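Local coordinates for protein 2'-deoxycytidine 5'-triphosphate deaminase (Agrobacterium tumefaciens, PDB 2R9Q) that probably deaminates 2'-deoxycytidine 5'-triphosphate to dUTP, a step that supplies precursor for thymidine nucleotide synthesis, at residues D34-G48 and V157-R169. Residues are numbered along the deposited sequence; the frame is centred on the assembly and turned at random.
Sequences DVDQVQPASLDLRLG and VRRGSRLSQIRFR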
loop_
_atom_site.group_PDB
_atom_site.type_symbol
_atom_site.label_atom_id
_atom_site.label_comp_id
_atom_site.label_asym_id
_atom_site.label_seq_id
_atom_site.Cartn_x
_atom_site.Cartn_y
_atom_site.Cartn_z
ATOM N N ASP B 34 38.706 8.820 5.646
ATOM C CA ASP B 34 38.987 7.431 5.261
ATOM C C ASP B 34 40.026 7.467 4.129
ATOM O O ASP B 34 40.033 8.396 3.329
ATOM C CB ASP B 34 37.735 6.681 4.748
ATOM C CG ASP B 34 36.589 6.603 5.764
ATOM O OD1 ASP B 34 36.816 6.741 6.994
ATOM O OD2 ASP B 34 35.432 6.386 5.299
ATOM N N VAL B 35 40.891 6.461 4.056
ATOM C CA VAL B 35 41.900 6.404 2.979
ATOM C C VAL B 35 41.228 6.519 1.610
ATOM O O VAL B 35 41.727 7.217 0.724
ATOM C CB VAL B 35 42.816 5.125 3.053
ATOM C CG1 VAL B 35 41.986 3.848 3.137
ATOM C CG2 VAL B 35 43.814 5.096 1.862
ATOM N N ASP B 36 40.056 5.894 1.483
ATOM C CA ASP B 36 39.317 5.836 0.231
ATOM C C ASP B 36 38.123 6.795 0.170
ATOM O O ASP B 36 37.200 6.594 -0.637
ATOM C CB ASP B 36 38.866 4.399 0.001
ATOM C CG ASP B 36 37.906 3.911 1.057
ATOM O OD1 ASP B 36 37.931 4.405 2.199
ATOM O OD2 ASP B 36 37.111 3.023 0.738
ATOM N N GLN B 37 38.158 7.852 0.988
ATOM C CA GLN B 37 37.011 8.761 1.108
ATOM C C GLN B 37 36.923 9.762 -0.029
ATOM O O GLN B 37 35.814 10.148 -0.428
ATOM C CB GLN B 37 36.999 9.502 2.436
ATOM C CG GLN B 37 35.616 9.894 2.865
ATOM C CD GLN B 37 35.616 10.712 4.134
ATOM O OE1 GLN B 37 36.337 10.409 5.067
ATOM N NE2 GLN B 37 34.800 11.748 4.173
ATOM N N VAL B 38 38.083 10.162 -0.546
ATOM C CA VAL B 38 38.167 11.113 -1.652
ATOM C C VAL B 38 38.181 10.330 -2.963
ATOM O O VAL B 38 39.047 9.480 -3.200
ATOM C CB VAL B 38 39.412 12.034 -1.546
ATOM C CG1 VAL B 38 39.406 13.088 -2.661
ATOM C CG2 VAL B 38 39.496 12.691 -0.131
ATOM N N GLN B 39 37.172 10.583 -3.780
ATOM C CA GLN B 39 37.046 9.958 -5.064
ATOM C C GLN B 39 37.744 10.895 -6.044
ATOM O O GLN B 39 38.107 12.022 -5.671
ATOM C CB GLN B 39 35.564 9.727 -5.413
ATOM C CG GLN B 39 34.742 8.991 -4.347
ATOM C CD GLN B 39 35.289 7.642 -4.019
ATOM O OE1 GLN B 39 35.910 6.991 -4.853
ATOM N NE2 GLN B 39 35.101 7.220 -2.782
ATOM N N PRO B 40 37.971 10.425 -7.286
ATOM C CA PRO B 40 38.584 11.239 -8.347
ATOM C C PRO B 40 37.983 12.652 -8.550
ATOM O O PRO B 40 38.736 13.584 -8.749
ATOM C CB PRO B 40 38.407 10.367 -9.586
ATOM C CG PRO B 40 38.354 8.988 -9.082
ATOM C CD PRO B 40 37.705 9.047 -7.748
ATOM N N ALA B 41 36.654 12.807 -8.465
ATOM C CA ALA B 41 35.974 14.103 -8.678
ATOM C C ALA B 41 34.825 14.409 -7.682
ATOM O O ALA B 41 33.879 15.142 -8.015
ATOM C CB ALA B 41 35.472 14.177 -10.088
ATOM N N SER B 42 34.935 13.849 -6.467
ATOM C CA SER B 42 33.956 14.022 -5.390
ATOM C C SER B 42 34.515 13.480 -4.080
ATOM O O SER B 42 35.556 12.840 -4.044
ATOM C CB SER B 42 32.629 13.319 -5.717
ATOM O OG SER B 42 32.835 11.943 -6.020
ATOM N N LEU B 43 33.810 13.758 -2.999
ATOM C CA LEU B 43 34.113 13.242 -1.688
ATOM C C LEU B 43 32.873 12.601 -1.041
ATOM O O LEU B 43 31.814 13.204 -0.947
ATOM C CB LEU B 43 34.643 14.389 -0.838
ATOM C CG LEU B 43 34.747 14.250 0.677
ATOM C CD1 LEU B 43 35.958 13.449 1.114
ATOM C CD2 LEU B 43 34.706 15.629 1.269
ATOM N N ASP B 44 33.021 11.359 -0.609
ATOM C CA ASP B 44 32.079 10.708 0.317
ATOM C C ASP B 44 31.924 11.460 1.634
ATOM O O ASP B 44 32.891 11.990 2.191
ATOM C CB ASP B 44 32.482 9.265 0.608
ATOM C CG ASP B 44 32.192 8.340 -0.559
ATOM O OD1 ASP B 44 31.818 8.858 -1.645
ATOM O OD2 ASP B 44 32.328 7.106 -0.377
ATOM N N LEU B 45 30.674 11.508 2.078
ATOM C CA LEU B 45 30.274 12.130 3.317
ATOM C C LEU B 45 29.893 11.044 4.311
ATOM O O LEU B 45 29.272 10.058 3.950
ATOM C CB LEU B 45 29.089 13.079 3.090
ATOM C CG LEU B 45 29.265 14.253 2.138
ATOM C CD1 LEU B 45 27.864 14.798 1.773
ATOM C CD2 LEU B 45 30.185 15.314 2.748
ATOM N N ARG B 46 30.271 11.244 5.560
ATOM C CA ARG B 46 30.068 10.279 6.605
ATOM C C ARG B 46 29.071 10.797 7.616
ATOM O O ARG B 46 29.101 11.954 7.981
ATOM C CB ARG B 46 31.383 9.988 7.345
ATOM C CG ARG B 46 32.511 9.405 6.526
ATOM C CD ARG B 46 33.775 9.274 7.340
ATOM N NE ARG B 46 34.444 10.561 7.595
ATOM C CZ ARG B 46 35.631 10.676 8.197
ATOM N NH1 ARG B 46 36.159 11.869 8.407
ATOM N NH2 ARG B 46 36.300 9.605 8.582
ATOM N N LEU B 47 28.230 9.890 8.088
ATOM C CA LEU B 47 27.326 10.136 9.207
ATOM C C LEU B 47 28.064 10.373 10.517
ATOM O O LEU B 47 29.085 9.712 10.838
ATOM C CB LEU B 47 26.344 8.961 9.417
ATOM C CG LEU B 47 25.562 8.395 8.223
ATOM C CD1 LEU B 47 24.549 7.349 8.699
ATOM C CD2 LEU B 47 24.924 9.500 7.404
ATOM N N GLY B 48 27.529 11.337 11.252
ATOM C CA GLY B 48 27.895 11.592 12.634
ATOM C C GLY B 48 27.294 10.551 13.588
ATOM O O GLY B 48 26.843 9.492 13.163
ATOM N N VAL B 157 22.773 1.672 9.774
ATOM C CA VAL B 157 23.779 2.728 9.630
ATOM C C VAL B 157 24.427 3.047 10.959
ATOM O O VAL B 157 23.899 2.735 12.011
ATOM C CB VAL B 157 23.206 4.053 8.989
ATOM C CG1 VAL B 157 22.477 3.738 7.686
ATOM C CG2 VAL B 157 22.341 4.871 9.990
ATOM N N ARG B 158 25.578 3.687 10.900
ATOM C CA ARG B 158 26.303 4.075 12.077
ATOM C C ARG B 158 27.232 5.227 11.771
ATOM O O ARG B 158 27.354 5.662 10.620
ATOM C CB ARG B 158 27.119 2.895 12.606
ATOM C CG ARG B 158 28.104 2.328 11.573
ATOM C CD ARG B 158 28.831 1.161 12.110
ATOM N NE ARG B 158 27.946 0.058 12.447
ATOM C CZ ARG B 158 27.473 -0.819 11.572
ATOM N NH1 ARG B 158 27.773 -0.718 10.294
ATOM N NH2 ARG B 158 26.687 -1.809 11.976
ATOM N N ARG B 159 27.913 5.693 12.819
ATOM C CA ARG B 159 28.920 6.726 12.684
ATOM C C ARG B 159 29.932 6.223 11.663
ATOM O O ARG B 159 30.425 5.120 11.771
ATOM C CB ARG B 159 29.558 7.058 14.018
ATOM C CG ARG B 159 30.570 8.161 13.927
ATOM C CD ARG B 159 31.343 8.365 15.210
ATOM N NE ARG B 159 32.463 9.304 15.012
ATOM C CZ ARG B 159 32.356 10.635 15.019
ATOM N NH1 ARG B 159 31.184 11.234 15.225
ATOM N NH2 ARG B 159 33.429 11.386 14.827
ATOM N N GLY B 160 30.177 7.041 10.653
ATOM C CA GLY B 160 31.041 6.688 9.549
ATOM C C GLY B 160 30.405 6.236 8.251
ATOM O O GLY B 160 31.061 6.241 7.240
ATOM N N SER B 161 29.137 5.837 8.277
ATOM C CA SER B 161 28.467 5.322 7.093
ATOM C C SER B 161 28.495 6.366 5.990
ATOM O O SER B 161 28.404 7.555 6.249
ATOM C CB SER B 161 27.040 4.839 7.403
ATOM O OG SER B 161 27.034 3.711 8.257
ATOM N N ARG B 162 28.680 5.905 4.763
ATOM C CA ARG B 162 28.829 6.788 3.618
ATOM C C ARG B 162 27.706 6.504 2.657
ATOM O O ARG B 162 27.681 5.466 2.066
ATOM C CB ARG B 162 30.186 6.565 2.980
ATOM C CG ARG B 162 31.301 7.157 3.803
ATOM C CD ARG B 162 32.580 6.386 3.757
ATOM N NE ARG B 162 33.042 6.271 2.388
ATOM C CZ ARG B 162 34.241 5.850 1.996
ATOM N NH1 ARG B 162 35.168 5.503 2.861
ATOM N NH2 ARG B 162 34.519 5.794 0.701
ATOM N N LEU B 163 26.744 7.413 2.550
ATOM C CA LEU B 163 25.583 7.197 1.673
ATOM C C LEU B 163 25.580 8.162 0.494
ATOM O O LEU B 163 25.026 7.884 -0.563
ATOM C CB LEU B 163 24.293 7.254 2.465
ATOM C CG LEU B 163 23.927 6.202 3.535
ATOM C CD1 LEU B 163 24.738 6.372 4.812
ATOM C CD2 LEU B 163 22.463 6.340 3.908
ATOM N N SER B 164 26.330 9.235 0.647
ATOM C CA SER B 164 26.256 10.371 -0.224
ATOM C C SER B 164 27.629 10.878 -0.577
ATOM O O SER B 164 28.591 10.568 0.090
ATOM C CB SER B 164 25.476 11.449 0.508
ATOM O OG SER B 164 25.144 12.487 -0.357
ATOM N N GLN B 165 27.707 11.662 -1.641
ATOM C CA GLN B 165 28.939 12.355 -2.019
ATOM C C GLN B 165 28.735 13.787 -2.541
ATOM O O GLN B 165 27.698 14.132 -3.089
ATOM C CB GLN B 165 29.776 11.533 -2.981
ATOM C CG GLN B 165 29.069 10.955 -4.109
ATOM C CD GLN B 165 29.887 9.938 -4.850
ATOM O OE1 GLN B 165 29.696 9.748 -6.047
ATOM N NE2 GLN B 165 30.825 9.291 -4.162
ATOM N N ILE B 166 29.759 14.606 -2.311
ATOM C CA ILE B 166 29.774 16.015 -2.658
ATOM C C ILE B 166 30.877 16.291 -3.716
ATOM O O ILE B 166 32.030 15.890 -3.554
ATOM C CB ILE B 166 29.913 16.878 -1.368
ATOM C CG1 ILE B 166 29.744 18.372 -1.648
ATOM C CG2 ILE B 166 31.227 16.653 -0.654
ATOM C CD1 ILE B 166 29.825 19.190 -0.397
ATOM N N ARG B 167 30.489 16.941 -4.811
ATOM C CA ARG B 167 31.409 17.376 -5.867
ATOM C C ARG B 167 31.584 18.892 -5.791
ATOM O O ARG B 167 30.612 19.629 -5.728
ATOM C CB ARG B 167 30.847 16.967 -7.226
ATOM C CG ARG B 167 31.590 17.470 -8.455
ATOM C CD ARG B 167 31.136 16.720 -9.695
ATOM N NE ARG B 167 31.591 15.316 -9.726
ATOM C CZ ARG B 167 31.343 14.465 -10.714
ATOM N NH1 ARG B 167 30.621 14.839 -11.746
ATOM N NH2 ARG B 167 31.809 13.226 -10.665
ATOM N N PHE B 168 32.831 19.341 -5.778
ATOM C CA PHE B 168 33.172 20.778 -5.712
ATOM C C PHE B 168 33.552 21.317 -7.069
ATOM O O PHE B 168 34.158 20.613 -7.866
ATOM C CB PHE B 168 34.326 21.024 -4.740
ATOM C CG PHE B 168 34.100 20.452 -3.382
ATOM C CD1 PHE B 168 33.528 21.207 -2.393
ATOM C CD2 PHE B 168 34.462 19.145 -3.099
ATOM C CE1 PHE B 168 33.298 20.681 -1.162
ATOM C CE2 PHE B 168 34.250 18.618 -1.863
ATOM C CZ PHE B 168 33.668 19.384 -0.892
ATOM N N ARG B 169 33.190 22.573 -7.325
ATOM C CA ARG B 169 33.482 23.215 -8.607
ATOM C C ARG B 169 33.696 24.747 -8.562
ATOM O O ARG B 169 33.202 25.435 -7.665
ATOM C CB ARG B 169 32.365 22.876 -9.588
ATOM C CG ARG B 169 31.005 23.350 -9.149
ATOM C CD ARG B 169 29.968 23.125 -10.215
ATOM N NE ARG B 169 29.833 21.736 -10.647
ATOM C CZ ARG B 169 29.247 20.766 -9.944
ATOM N NH1 ARG B 169 28.780 20.973 -8.718
ATOM N NH2 ARG B 169 29.158 19.560 -10.469
HETATM O O HOH W 1 34.754 17.519 -6.477
HETATM O O HOH W 2 26.713 9.633 4.370
#
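Asp-34, Asp-36 and Asp-44 meet the edge of the Arg-162 guanidinium in a salt-bridge network that also takes in Arg-46. Asp-44 is gripped side-on, Arg-162 NE and NH2 both meeting Asp-44 OD2 (3.0 and 2.8 Å) near the guanidinium plane, while the carboxylate is turned 68° from that plane. Arg-162 NH1 reaches Asp-34 OD2 at 2.6 Å, on the anti lone pair, and Asp-36 OD1 from above its carboxylate plane. Bends at chi2 and chi3 (146° and 58°) bring the guanidinium to where Gln-37 CG lies over one face. Lys-113 also pairs with Asp-44 OD2, which probably helps balance its charge. Gln-165 NE2 donates to Asp-44 OD1 at 2.7 Å, nearly along the C-O axis.

Backbone bonds join strands 42-46 and 162-169 as antiparallel neighbours in a sheet of the N-terminal, dUTPase-clan domain. Leu-43 and Ile-166 form a hydrogen-bonded pair, both N to O distances being 2.8 Å. Leu-45 N still bonds directly to Ser-164 O at 3.0 Å, but a water bridges Leu-45 O and Leu-163 N. Leu-47 bonds through N to Ser-161 O and through O to Gly-160 N, in the type II turn Arg-158 to Ser-161.

Apolar contacts line the face bearing Leu-43, Leu-45 and Ile-166, where Leu-45 CD2 meets Ile-166 CG2 at 3.8 Å. Leu-47 CD1 instead touches Val-157 CG2 and Leu-163 CD1.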